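PDB 4MFZ: Dbv8 protein from Nonomuraea, which probably transfers a long acyl chain from its bound acyl-CoA to an amino group of a glycopeptide antibiotic, as a GNAT-type N-acyltransferase. Local coordinates for residues Gly197-Asn202 against Leu215-Val220; Thr253-Leu258 against Gln331-Ile336; His66-Pro71 against Glu158-Leu163. All blocks are in the same frame, centred on the assembly; numbering follows the deposited sequence.

Contact 1 (Gly197-Asn202 against Leu215-Val220); sequences GRLQYN and LHIPEV. With MFK (decanoyl-CoA), chain B.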
loop_
_atom_site.group_PDB
_atom_site.type_symbol
_atom_site.label_atom_id
_atom_site.label_comp_id
_atom_site.label_asym_id
_atom_site.label_seq_id
_atom_site.Cartn_x
_atom_site.Cartn_y
_atom_site.Cartn_z
ATOM N N GLY A 197 6.710 13.830 4.043
ATOM C CA GLY A 197 7.724 14.123 3.028
ATOM C C GLY A 197 7.910 12.905 2.151
ATOM O O GLY A 197 6.928 12.395 1.596
ATOM N N ARG A 198 9.135 12.379 2.088
ATOM C CA ARG A 198 9.449 11.261 1.188
ATOM C C ARG A 198 9.062 9.872 1.712
ATOM O O ARG A 198 9.038 8.924 0.932
ATOM C CB ARG A 198 10.939 11.258 0.841
ATOM C CG ARG A 198 11.417 10.236 -0.215
ATOM C CD ARG A 198 10.851 10.481 -1.630
ATOM N NE ARG A 198 11.223 9.450 -2.628
ATOM C CZ ARG A 198 10.762 8.193 -2.617
ATOM N NH1 ARG A 198 9.896 7.801 -1.678
ATOM N NH2 ARG A 198 11.122 7.324 -3.566
ATOM N N LEU A 199 8.827 9.741 3.017
ATOM C CA LEU A 199 8.703 8.412 3.613
ATOM C C LEU A 199 7.324 8.192 4.201
ATOM O O LEU A 199 6.652 9.164 4.576
ATOM C CB LEU A 199 9.777 8.211 4.715
ATOM C CG LEU A 199 11.253 8.472 4.389
ATOM C CD1 LEU A 199 12.149 8.075 5.568
ATOM C CD2 LEU A 199 11.743 7.727 3.165
ATOM N N GLN A 200 6.928 6.921 4.299
ATOM C CA GLN A 200 5.643 6.526 4.915
ATOM C C GLN A 200 5.866 5.744 6.231
ATOM O O GLN A 200 6.829 4.997 6.373
ATOM C CB GLN A 200 4.812 5.642 3.972
ATOM C CG GLN A 200 4.149 6.326 2.768
ATOM C CD GLN A 200 3.571 5.311 1.782
ATOM O OE1 GLN A 200 4.036 4.173 1.706
ATOM N NE2 GLN A 200 2.575 5.723 1.007
ATOM N N TYR A 201 4.976 5.924 7.191
ATOM C CA TYR A 201 5.134 5.273 8.480
ATOM C C TYR A 201 3.794 4.666 8.829
ATOM O O TYR A 201 2.776 5.352 8.723
ATOM C CB TYR A 201 5.493 6.301 9.555
ATOM C CG TYR A 201 6.744 7.075 9.248
ATOM C CD1 TYR A 201 6.686 8.271 8.515
ATOM C CD2 TYR A 201 7.994 6.604 9.673
ATOM C CE1 TYR A 201 7.852 8.970 8.205
ATOM C CE2 TYR A 201 9.161 7.308 9.381
ATOM C CZ TYR A 201 9.084 8.486 8.653
ATOM O OH TYR A 201 10.252 9.160 8.368
ATOM N N ASN A 202 3.784 3.403 9.245
ATOM C CA ASN A 202 2.551 2.841 9.775
ATOM C C ASN A 202 2.645 2.508 11.263
ATOM O O ASN A 202 3.669 2.068 11.749
ATOM C CB ASN A 202 2.048 1.659 8.959
ATOM C CG ASN A 202 2.924 0.453 9.081
ATOM O OD1 ASN A 202 4.059 0.447 8.585
ATOM N ND2 ASN A 202 2.392 -0.606 9.700
ATOM N N LEU A 215 8.328 1.384 8.588
ATOM C CA LEU A 215 8.813 2.424 7.684
ATOM C C LEU A 215 8.777 1.866 6.281
ATOM O O LEU A 215 9.197 0.742 6.085
ATOM C CB LEU A 215 10.237 2.896 8.074
ATOM C CG LEU A 215 10.781 4.154 7.371
ATOM C CD1 LEU A 215 11.605 5.035 8.292
ATOM C CD2 LEU A 215 11.581 3.777 6.134
ATOM N N HIS A 216 8.222 2.629 5.323
ATOM C CA HIS A 216 8.119 2.210 3.915
ATOM C C HIS A 216 8.550 3.322 2.975
ATOM O O HIS A 216 8.221 4.508 3.197
ATOM C CB HIS A 216 6.705 1.746 3.577
ATOM C CG HIS A 216 6.267 0.526 4.364
ATOM N ND1 HIS A 216 6.117 -0.694 3.800
ATOM C CD2 HIS A 216 5.996 0.358 5.736
ATOM C CE1 HIS A 216 5.735 -1.593 4.748
ATOM N NE2 HIS A 216 5.672 -0.946 5.936
ATOM N N ILE A 217 9.305 2.959 1.939
ATOM C CA ILE A 217 9.755 3.927 0.920
ATOM C C ILE A 217 8.891 3.795 -0.333
ATOM O O ILE A 217 9.003 2.801 -1.063
ATOM C CB ILE A 217 11.249 3.787 0.566
ATOM C CG1 ILE A 217 12.108 4.004 1.823
ATOM C CG2 ILE A 217 11.633 4.782 -0.530
ATOM C CD1 ILE A 217 13.557 3.601 1.671
ATOM N N PRO A 218 7.994 4.770 -0.565
ATOM C CA PRO A 218 7.160 4.579 -1.747
ATOM C C PRO A 218 7.963 4.900 -2.980
ATOM O O PRO A 218 9.065 5.485 -2.893
ATOM C CB PRO A 218 5.992 5.563 -1.561
ATOM C CG PRO A 218 6.445 6.539 -0.525
ATOM C CD PRO A 218 7.678 6.000 0.175
ATOM N N GLU A 219 7.432 4.449 -4.112
ATOM C CA GLU A 219 8.075 4.636 -5.399
ATOM C C GLU A 219 8.033 6.067 -5.887
ATOM O O GLU A 219 9.020 6.543 -6.435
ATOM C CB GLU A 219 7.409 3.764 -6.437
ATOM C CG GLU A 219 7.984 4.002 -7.805
ATOM C CD GLU A 219 8.323 2.702 -8.451
ATOM O OE1 GLU A 219 7.464 1.789 -8.379
ATOM O OE2 GLU A 219 9.443 2.601 -8.994
ATOM N N VAL A 220 6.883 6.725 -5.705
ATOM C CA VAL A 220 6.667 8.110 -6.152
ATOM C C VAL A 220 7.461 9.048 -5.220
ATOM O O VAL A 220 7.333 8.968 -3.992
ATOM C CB VAL A 220 5.148 8.494 -6.147
ATOM C CG1 VAL A 220 4.939 9.992 -6.380
ATOM C CG2 VAL A 220 4.390 7.736 -7.235
HETATM C CCG MFK B . 18.297 3.385 2.512
HETATM C CCF MFK B . 18.081 3.375 4.024
HETATM C CCE MFK B . 16.687 2.868 4.327
HETATM C CCD MFK B . 16.710 1.361 4.282
HETATM C CCC MFK B . 15.540 0.849 5.099
HETATM C CCB MFK B . 14.573 0.110 4.208
HETATM C CCA MFK B . 13.630 -0.671 5.106
HETATM C CBZ MFK B . 12.234 -0.095 4.934
HETATM C CAK MFK B . 11.348 -1.116 4.245
HETATM C CAJ MFK B . 10.879 -0.566 2.891
HETATM O OAL MFK B . 10.654 0.635 2.712
HETATM S SAI MFK B . 10.674 -1.805 1.669
HETATM C CAH MFK B . 10.211 -0.827 0.178
HETATM C CAG MFK B . 11.400 -0.064 -0.416
HETATM N NAF MFK B . 10.871 0.739 -1.532
HETATM C CAE MFK B . 11.296 0.601 -2.801
HETATM O OAM MFK B . 12.192 -0.164 -3.149
HETATM C CAD MFK B . 10.599 1.527 -3.821
HETATM C CAC MFK B . 11.326 1.458 -5.178
HETATM N NAB MFK B . 12.751 1.818 -5.029
HETATM C CAA MFK B . 13.133 3.072 -5.314
HETATM O OAO MFK B . 12.339 3.947 -5.691
HETATM C CAN MFK B . 14.633 3.380 -5.190
HETATM O OAU MFK B . 15.402 2.160 -5.074
HETATM C CAP MFK B . 14.966 4.353 -4.038
HETATM C CAR MFK B . 14.466 3.775 -2.722
HETATM C CAS MFK B . 14.333 5.729 -4.223
HETATM C CAQ MFK B . 16.480 4.524 -3.961
HETATM O OAT MFK B . 16.917 5.043 -5.198
HETATM P PAV MFK B . 18.207 6.001 -5.330
HETATM O OAX MFK B . 18.128 7.129 -4.389
HETATM O OAW MFK B . 18.410 6.288 -6.780
HETATM O OAY MFK B . 19.293 4.933 -4.807
HETATM P PAZ MFK B . 20.882 4.965 -5.030
HETATM O OBA MFK B . 21.464 3.947 -3.975
HETATM O OBB MFK B . 21.489 6.303 -4.875
HETATM O "O5'" MFK B . 21.134 4.186 -6.417
HETATM C "C5'" MFK B . 22.415 3.940 -6.951
HETATM C "C4'" MFK B . 22.220 3.268 -8.315
HETATM O "O4'" MFK B . 21.128 2.269 -8.368
HETATM C "C3'" MFK B . 21.839 4.278 -9.371
HETATM O "O3'" MFK B . 22.360 3.807 -10.614
HETATM P PBV MFK B . 23.122 4.858 -11.585
HETATM O OBW MFK B . 21.921 5.724 -12.146
HETATM O OBY MFK B . 23.750 3.920 -12.755
HETATM O OBX MFK B . 24.062 5.770 -10.936
HETATM C "C2'" MFK B . 20.311 4.186 -9.336
HETATM O "O2'" MFK B . 19.683 4.692 -10.499
HETATM C "C1'" MFK B . 20.091 2.705 -9.261
HETATM N N9 MFK B . 18.759 2.388 -8.682
HETATM C C8 MFK B . 18.409 2.481 -7.394
HETATM N N7 MFK B . 17.131 2.093 -7.289
HETATM C C5 MFK B . 16.711 1.705 -8.503
HETATM C C4 MFK B . 17.724 1.895 -9.354
HETATM N N3 MFK B . 17.601 1.554 -10.646
HETATM C C2 MFK B . 16.343 1.073 -11.271
HETATM N N1 MFK B . 15.303 0.915 -10.235
HETATM C C6 MFK B . 15.534 1.220 -8.950
HETATM N N6 MFK B . 14.560 1.047 -8.059
HETATM O O HOH W 1 11.817 6.405 -6.439
#

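Contact 2 (Thr253-Leu258 against Gln331-Ile336); sequences TGTSWL and QRSGRI. With MFK (decanoyl-CoA), chain B.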
loop_
_atom_site.group_PDB
_atom_site.type_symbol
_atom_site.label_atom_id
_atom_site.label_comp_id
_atom_site.label_asym_id
_atom_site.label_seq_id
_atom_site.Cartn_x
_atom_site.Cartn_y
_atom_site.Cartn_z
ATOM N N THR A 253 10.906 -0.230 12.018
ATOM C CA THR A 253 11.306 -1.504 11.436
ATOM C C THR A 253 11.002 -1.552 9.939
ATOM O O THR A 253 10.122 -0.825 9.423
ATOM C CB THR A 253 10.586 -2.708 12.102
ATOM O OG1 THR A 253 9.186 -2.575 11.929
ATOM C CG2 THR A 253 10.869 -2.803 13.587
ATOM N N GLY A 254 11.730 -2.419 9.242
ATOM C CA GLY A 254 11.496 -2.645 7.835
ATOM C C GLY A 254 12.258 -3.863 7.405
ATOM O O GLY A 254 13.311 -4.193 7.973
ATOM N N THR A 255 11.731 -4.526 6.391
ATOM C CA THR A 255 12.394 -5.668 5.794
ATOM C C THR A 255 12.478 -5.413 4.296
ATOM O O THR A 255 11.486 -5.046 3.692
ATOM C CB THR A 255 11.603 -6.952 6.039
ATOM O OG1 THR A 255 11.665 -7.269 7.427
ATOM C CG2 THR A 255 12.191 -8.136 5.225
ATOM N N SER A 256 13.646 -5.592 3.692
ATOM C CA SER A 256 13.784 -5.174 2.290
ATOM C C SER A 256 14.997 -5.729 1.582
ATOM O O SER A 256 16.014 -6.044 2.203
ATOM C CB SER A 256 13.850 -3.622 2.222
ATOM O OG SER A 256 13.789 -3.171 0.868
ATOM N N TRP A 257 14.905 -5.775 0.257
ATOM C CA TRP A 257 16.071 -6.033 -0.594
ATOM C C TRP A 257 17.139 -4.995 -0.413
ATOM O O TRP A 257 18.312 -5.286 -0.582
ATOM C CB TRP A 257 15.635 -6.105 -2.047
ATOM C CG TRP A 257 15.176 -4.783 -2.573
ATOM C CD1 TRP A 257 13.899 -4.244 -2.505
ATOM C CD2 TRP A 257 16.001 -3.748 -3.226
ATOM N NE1 TRP A 257 13.880 -2.990 -3.051
ATOM C CE2 TRP A 257 15.096 -2.640 -3.526
ATOM C CE3 TRP A 257 17.333 -3.653 -3.609
ATOM C CZ2 TRP A 257 15.522 -1.491 -4.185
ATOM C CZ3 TRP A 257 17.763 -2.476 -4.261
ATOM C CH2 TRP A 257 16.875 -1.424 -4.533
ATOM N N LEU A 258 16.735 -3.779 -0.037
ATOM C CA LEU A 258 17.637 -2.617 0.164
ATOM C C LEU A 258 18.650 -2.821 1.273
ATOM O O LEU A 258 19.615 -2.068 1.369
ATOM C CB LEU A 258 16.818 -1.379 0.558
ATOM C CG LEU A 258 15.888 -0.698 -0.445
ATOM C CD1 LEU A 258 14.939 0.190 0.325
ATOM C CD2 LEU A 258 16.696 0.137 -1.430
ATOM N N GLN A 331 16.464 -10.529 1.184
ATOM C CA GLN A 331 15.865 -9.465 1.966
ATOM C C GLN A 331 16.427 -9.536 3.370
ATOM O O GLN A 331 16.671 -10.639 3.882
ATOM C CB GLN A 331 14.376 -9.697 2.077
ATOM C CG GLN A 331 13.610 -9.491 0.789
ATOM C CD GLN A 331 12.132 -9.484 1.058
ATOM O OE1 GLN A 331 11.473 -8.447 1.012
ATOM N NE2 GLN A 331 11.607 -10.643 1.393
ATOM N N ARG A 332 16.622 -8.388 4.009
ATOM C CA ARG A 332 16.974 -8.384 5.437
ATOM C C ARG A 332 16.001 -7.519 6.213
ATOM O O ARG A 332 15.440 -6.561 5.665
ATOM C CB ARG A 332 18.426 -7.927 5.699
ATOM C CG ARG A 332 19.477 -8.509 4.759
ATOM C CD ARG A 332 19.907 -9.922 5.124
ATOM N NE ARG A 332 21.019 -9.863 6.059
ATOM C CZ ARG A 332 20.877 -9.982 7.365
ATOM N NH1 ARG A 332 19.687 -10.189 7.857
ATOM N NH2 ARG A 332 21.915 -9.900 8.172
ATOM N N SER A 333 15.821 -7.872 7.485
ATOM C CA SER A 333 15.029 -7.102 8.427
ATOM C C SER A 333 15.942 -6.220 9.237
ATOM O O SER A 333 17.045 -6.615 9.603
ATOM C CB SER A 333 14.255 -8.039 9.365
ATOM O OG SER A 333 13.361 -8.807 8.598
ATOM N N GLY A 334 15.499 -5.004 9.500
ATOM C CA GLY A 334 16.347 -4.067 10.219
ATOM C C GLY A 334 15.518 -3.209 11.155
ATOM O O GLY A 334 14.300 -3.219 11.050
ATOM N N ARG A 335 16.182 -2.478 12.053
ATOM C CA ARG A 335 15.523 -1.466 12.896
ATOM C C ARG A 335 16.358 -0.187 13.009
ATOM O O ARG A 335 17.577 -0.239 12.941
ATOM C CB ARG A 335 15.333 -1.948 14.339
ATOM C CG ARG A 335 14.591 -3.245 14.576
ATOM C CD ARG A 335 14.769 -3.645 16.044
ATOM N NE ARG A 335 16.140 -3.349 16.491
ATOM C CZ ARG A 335 16.478 -2.645 17.570
ATOM N NH1 ARG A 335 15.549 -2.169 18.392
ATOM N NH2 ARG A 335 17.761 -2.437 17.837
ATOM N N ILE A 336 15.678 0.930 13.246
ATOM C CA ILE A 336 16.247 2.136 13.869
ATOM C C ILE A 336 15.750 2.292 15.345
ATOM O O ILE A 336 14.659 1.850 15.621
ATOM C CB ILE A 336 15.739 3.388 13.104
ATOM C CG1 ILE A 336 16.037 3.326 11.610
ATOM C CG2 ILE A 336 16.355 4.645 13.675
ATOM C CD1 ILE A 336 15.211 4.321 10.809
HETATM C CCG MFK B . 18.297 3.385 2.512
HETATM C CCF MFK B . 18.081 3.375 4.024
HETATM C CCE MFK B . 16.687 2.868 4.327
HETATM C CCD MFK B . 16.710 1.361 4.282
HETATM C CCC MFK B . 15.540 0.849 5.099
HETATM C CCB MFK B . 14.573 0.110 4.208
HETATM C CCA MFK B . 13.630 -0.671 5.106
HETATM C CBZ MFK B . 12.234 -0.095 4.934
HETATM C CAK MFK B . 11.348 -1.116 4.245
HETATM C CAJ MFK B . 10.879 -0.566 2.891
HETATM O OAL MFK B . 10.654 0.635 2.712
HETATM S SAI MFK B . 10.674 -1.805 1.669
HETATM C CAH MFK B . 10.211 -0.827 0.178
HETATM C CAG MFK B . 11.400 -0.064 -0.416
HETATM N NAF MFK B . 10.871 0.739 -1.532
HETATM C CAE MFK B . 11.296 0.601 -2.801
HETATM O OAM MFK B . 12.192 -0.164 -3.149
HETATM C CAD MFK B . 10.599 1.527 -3.821
HETATM C CAC MFK B . 11.326 1.458 -5.178
HETATM N NAB MFK B . 12.751 1.818 -5.029
HETATM C CAA MFK B . 13.133 3.072 -5.314
HETATM O OAO MFK B . 12.339 3.947 -5.691
HETATM C CAN MFK B . 14.633 3.380 -5.190
HETATM O OAU MFK B . 15.402 2.160 -5.074
HETATM C CAP MFK B . 14.966 4.353 -4.038
HETATM C CAR MFK B . 14.466 3.775 -2.722
HETATM C CAS MFK B . 14.333 5.729 -4.223
HETATM C CAQ MFK B . 16.480 4.524 -3.961
HETATM O OAT MFK B . 16.917 5.043 -5.198
HETATM P PAV MFK B . 18.207 6.001 -5.330
HETATM O OAX MFK B . 18.128 7.129 -4.389
HETATM O OAW MFK B . 18.410 6.288 -6.780
HETATM O OAY MFK B . 19.293 4.933 -4.807
HETATM P PAZ MFK B . 20.882 4.965 -5.030
HETATM O OBA MFK B . 21.464 3.947 -3.975
HETATM O OBB MFK B . 21.489 6.303 -4.875
HETATM O "O5'" MFK B . 21.134 4.186 -6.417
HETATM C "C5'" MFK B . 22.415 3.940 -6.951
HETATM C "C4'" MFK B . 22.220 3.268 -8.315
HETATM O "O4'" MFK B . 21.128 2.269 -8.368
HETATM C "C3'" MFK B . 21.839 4.278 -9.371
HETATM O "O3'" MFK B . 22.360 3.807 -10.614
HETATM P PBV MFK B . 23.122 4.858 -11.585
HETATM O OBW MFK B . 21.921 5.724 -12.146
HETATM O OBY MFK B . 23.750 3.920 -12.755
HETATM O OBX MFK B . 24.062 5.770 -10.936
HETATM C "C2'" MFK B . 20.311 4.186 -9.336
HETATM O "O2'" MFK B . 19.683 4.692 -10.499
HETATM C "C1'" MFK B . 20.091 2.705 -9.261
HETATM N N9 MFK B . 18.759 2.388 -8.682
HETATM C C8 MFK B . 18.409 2.481 -7.394
HETATM N N7 MFK B . 17.131 2.093 -7.289
HETATM C C5 MFK B . 16.711 1.705 -8.503
HETATM C C4 MFK B . 17.724 1.895 -9.354
HETATM N N3 MFK B . 17.601 1.554 -10.646
HETATM C C2 MFK B . 16.343 1.073 -11.271
HETATM N N1 MFK B . 15.303 0.915 -10.235
HETATM C C6 MFK B . 15.534 1.220 -8.950
HETATM N N6 MFK B . 14.560 1.047 -8.059
HETATM O O HOH W 2 11.876 -6.230 -0.455
#

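Contact 3 (His66-Pro71 against Glu158-Leu163); sequences HRLEVP and ETLTQL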
loop_
_atom_site.group_PDB
_atom_site.type_symbol
_atom_site.label_atom_id
_atom_site.label_comp_id
_atom_site.label_asym_id
_atom_site.label_seq_id
_atom_site.Cartn_x
_atom_site.Cartn_y
_atom_site.Cartn_z
ATOM N N HIS A 66 -7.764 12.694 -9.910
ATOM C CA HIS A 66 -6.573 13.448 -10.304
ATOM C C HIS A 66 -5.820 13.923 -9.098
ATOM O O HIS A 66 -4.591 13.841 -9.052
ATOM C CB HIS A 66 -6.926 14.655 -11.164
ATOM C CG HIS A 66 -5.724 15.431 -11.601
ATOM N ND1 HIS A 66 -4.786 14.906 -12.406
ATOM C CD2 HIS A 66 -5.309 16.732 -11.305
ATOM C CE1 HIS A 66 -3.820 15.821 -12.636
ATOM N NE2 HIS A 66 -4.131 16.938 -11.955
ATOM N N ARG A 67 -6.553 14.456 -8.125
ATOM C CA ARG A 67 -5.969 14.889 -6.871
ATOM C C ARG A 67 -5.275 13.708 -6.180
ATOM O O ARG A 67 -4.279 13.896 -5.508
ATOM C CB ARG A 67 -7.040 15.437 -5.934
ATOM C CG ARG A 67 -7.551 16.832 -6.231
ATOM C CD ARG A 67 -8.365 17.306 -5.043
ATOM N NE ARG A 67 -7.471 17.687 -3.947
ATOM C CZ ARG A 67 -7.865 18.215 -2.790
ATOM N NH1 ARG A 67 -9.156 18.421 -2.541
ATOM N NH2 ARG A 67 -6.964 18.539 -1.872
ATOM N N LEU A 68 -5.802 12.496 -6.361
ATOM C CA LEU A 68 -5.233 11.280 -5.762
ATOM C C LEU A 68 -4.092 10.725 -6.623
ATOM O O LEU A 68 -3.511 9.671 -6.331
ATOM C CB LEU A 68 -6.343 10.252 -5.533
ATOM C CG LEU A 68 -7.362 10.659 -4.455
ATOM C CD1 LEU A 68 -8.600 9.793 -4.524
ATOM C CD2 LEU A 68 -6.802 10.608 -3.044
ATOM N N GLU A 69 -3.774 11.456 -7.693
ATOM C CA GLU A 69 -2.669 11.128 -8.616
ATOM C C GLU A 69 -2.832 9.793 -9.373
ATOM O O GLU A 69 -1.863 9.086 -9.659
ATOM C CB GLU A 69 -1.309 11.225 -7.912
ATOM C CG GLU A 69 -0.972 12.638 -7.428
ATOM C CD GLU A 69 0.345 12.699 -6.658
ATOM O OE1 GLU A 69 1.138 11.732 -6.702
ATOM O OE2 GLU A 69 0.604 13.729 -5.997
ATOM N N VAL A 70 -4.077 9.453 -9.682
ATOM C CA VAL A 70 -4.368 8.285 -10.514
ATOM C C VAL A 70 -4.034 8.665 -11.977
ATOM O O VAL A 70 -4.409 9.753 -12.427
ATOM C CB VAL A 70 -5.860 7.881 -10.381
ATOM C CG1 VAL A 70 -6.166 6.659 -11.255
ATOM C CG2 VAL A 70 -6.217 7.632 -8.911
ATOM N N PRO A 71 -3.326 7.788 -12.714
ATOM C CA PRO A 71 -3.001 8.163 -14.102
ATOM C C PRO A 71 -4.230 8.151 -15.021
ATOM O O PRO A 71 -5.197 7.422 -14.748
ATOM C CB PRO A 71 -1.982 7.120 -14.524
ATOM C CG PRO A 71 -2.235 5.958 -13.649
ATOM C CD PRO A 71 -2.744 6.487 -12.338
ATOM N N GLU A 158 -1.165 14.352 0.848
ATOM C CA GLU A 158 0.048 13.639 0.454
ATOM C C GLU A 158 -0.027 12.143 0.811
ATOM O O GLU A 158 0.495 11.285 0.095
ATOM C CB GLU A 158 1.269 14.289 1.117
ATOM C CG GLU A 158 2.596 13.608 0.808
ATOM C CD GLU A 158 3.727 14.599 0.563
ATOM O OE1 GLU A 158 3.446 15.677 -0.017
ATOM O OE2 GLU A 158 4.886 14.313 0.962
ATOM N N THR A 159 -0.642 11.832 1.942
ATOM C CA THR A 159 -0.841 10.433 2.320
ATOM C C THR A 159 -1.784 9.719 1.341
ATOM O O THR A 159 -1.496 8.617 0.884
ATOM C CB THR A 159 -1.405 10.374 3.734
ATOM O OG1 THR A 159 -0.429 10.924 4.622
ATOM C CG2 THR A 159 -1.739 8.945 4.159
ATOM N N LEU A 160 -2.885 10.382 1.000
ATOM C CA LEU A 160 -3.922 9.797 0.177
ATOM C C LEU A 160 -3.448 9.461 -1.239
ATOM O O LEU A 160 -4.008 8.538 -1.859
ATOM C CB LEU A 160 -5.160 10.714 0.139
ATOM C CG LEU A 160 -5.991 10.782 1.426
ATOM C CD1 LEU A 160 -7.135 11.738 1.196
ATOM C CD2 LEU A 160 -6.533 9.413 1.903
ATOM N N THR A 161 -2.418 10.179 -1.743
ATOM C CA THR A 161 -1.859 9.902 -3.086
ATOM C C THR A 161 -1.306 8.488 -3.271
ATOM O O THR A 161 -1.006 8.094 -4.404
ATOM C CB THR A 161 -0.743 10.880 -3.549
ATOM O OG1 THR A 161 0.442 10.667 -2.766
ATOM C CG2 THR A 161 -1.182 12.318 -3.448
ATOM N N GLN A 162 -1.159 7.718 -2.191
ATOM C CA GLN A 162 -0.831 6.293 -2.365
ATOM C C GLN A 162 -1.828 5.607 -3.320
ATOM O O GLN A 162 -1.465 4.664 -4.022
ATOM C CB GLN A 162 -0.737 5.532 -1.021
ATOM C CG GLN A 162 -0.571 4.014 -1.157
ATOM C CD GLN A 162 0.819 3.615 -1.646
ATOM O OE1 GLN A 162 1.815 4.129 -1.178
ATOM N NE2 GLN A 162 0.885 2.701 -2.600
ATOM N N LEU A 163 -3.068 6.068 -3.379
ATOM C CA LEU A 163 -4.033 5.420 -4.293
ATOM C C LEU A 163 -3.560 5.492 -5.791
ATOM O O LEU A 163 -3.619 4.496 -6.520
ATOM C CB LEU A 163 -5.430 6.009 -4.148
ATOM C CG LEU A 163 -6.393 5.297 -5.115
ATOM C CD1 LEU A 163 -6.839 3.949 -4.536
ATOM C CD2 LEU A 163 -7.556 6.181 -5.459
HETATM O O HOH W 3 0.939 9.019 -6.145
#

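Contact 1 (Gly197-Asn202 against Leu215-Val220)
R198 reaches across to P218 and grips a single carbonyl oxygen with both terminal nitrogens: NH1 lies 2.7 Å and NH2 2.8 Å from P218 O. The NH2 bond is in the carbonyl plane, whereas NH1 approaches at a tilt of 35°. A bend at chi2 (66°) turns the long chain back along the opposite segment, and V220 O sits over one face of the guanidinium. Arginine suits this site because its several N-H groups can serve more than one carbonyl: NH2 also donates to G222 O. L199 follows with its branches divided, CD2 lying beside I217 CG1 at 4.0 Å and CD1 meeting L215 CD1; it also packs on Y229 and S232 of helix 226-243. At Q200 the backbone forms the hydrogen-bonded antiparallel pair with H216 (Q200 O to H216 N 2.9 Å, with Q200 N donating back to H216 O), part of the hairpin of strands 199-205 and 211-216. In GNAT folds the latter strand and the residues after it offer backbone groups to the pantetheine; here I217, just past the strand, donates from N to thioester oxygen OAL of decanoyl-CoA (2.8 Å), while the ligand's NAF donates to I217 O (2.8 Å). The Q200 amide carbon CD passes 3.9 Å from P218 CG on its way to Q162. Y201 lies alongside L215, CE2 to CD1 3.5 Å, and its hydroxyl continues to S232.

Contact 2 (Thr253-Leu258 against Gln331-Ile336)
T255 overlaps S333 across a non-hydrogen-bonded antiparallel pair, their hydroxyls meeting at 2.6 Å (T255 OG1 to S333 OG). Both oxygens stand beside their own backbone nitrogens (chi1 -69° and -63°), which turns them toward each other; S333 OG also bonds Q288 on the next strand, so short polar side chains link three strands on this face. On the same face T253 CG2 touches the aliphatic CG of R335 at 3.9 Å. Between these pairs G254 and G334 exchange backbone bonds, the shorter from G334 N to G254 O (2.8 Å). Strand 251-256 runs parallel to 211-216 on its other side, and the two diverge toward S256, the V-shaped opening in which GNAT enzymes bind the thioester. Glycine suits position 254 because acyl-chain carbon CBZ occupies the place a side chain would need; CAK, the carbon next to the thioester carbonyl, comes to 3.9 Å from G254 CA. S256 places OG 3.5 Å from the sulfur SAI of decanoyl-CoA, and the same oxygen accepts from L258 N in an ST turn that bends the chain out of the sheet. W257 then offers NE1 to the pantetheine carbonyl OAM (3.3 Å), while a water joins W257 N to Q331 OE1.

Contact 3 (His66-Pro71 against Glu158-Leu163)
L68 meets L160, T161 and L163 where helix 153-160 gives way to helix 162-174. Its CB leaves a backbone that runs close to T161, and CG, set beside the backbone N (chi1 -68°), carries the two methyls across to different residues. CD1 turns to L163 and packs on its CD2 at 3.9 Å. CD2 reaches L160 instead, lying 3.6 Å from CB and 3.7 Å from the carbonyl oxygen O of that residue. A forked, apolar side chain is what this place calls for, since one branch serves each of the two leucines. The next residue, E69, leaves the helix with positive phi (63°) and closes the end of helix 58-67 in a Schellman motif, E69 N bonding back to H66 O. That turn points its CB at the other segment, and the side chain, extended beyond CG, brings OE2 to 3.4 Å from T161 CG2. Threonine suits its place here because this methyl gives the glutamate chain an apolar surface to lie against. The other carboxylate oxygen is bridged by a water, 2.8 Å from E69 OE1 and 2.8 Å from T161 O; no direct hydrogen bond joins the two segments, and this water supplies a polar link between them. A glutamate fits because this edge of the contact is exposed and the charge can be hydrated there. V70 returns the chain to the interior, its CG2 4.0 Å from L163 CD2. The helical bundle closes around these apolar groups: helix 130-148 is touched by L68 on L136, L160 on F135 and L139, and L163 on F135, while V70 also packs on V75 and I78 of helix 72-81 and on V167 of helix 162-174.

Along the chain the contacts follow one another without overlap: contact 3 first, in the helical N-terminal part, then contacts 1 and 2 in the GNAT-like C-terminal domain. Contacts 1 and 2, with centres about 14 Å apart, share one mixed sheet, as strands 211-216 and 251-256 are neighbours bonded through L215 N and T253 O; both touch decanoyl-CoA, which lies where these two neighbouring strands end. Contact 3 lies about 14 Å (centres) from contact 1, on the side away from contact 2, whose centre is about 26 Å off. Q162 and Q200 are hydrogen-bonded between contacts 3 and 1, joining the helical part directly to the sheet that holds the acyl donor.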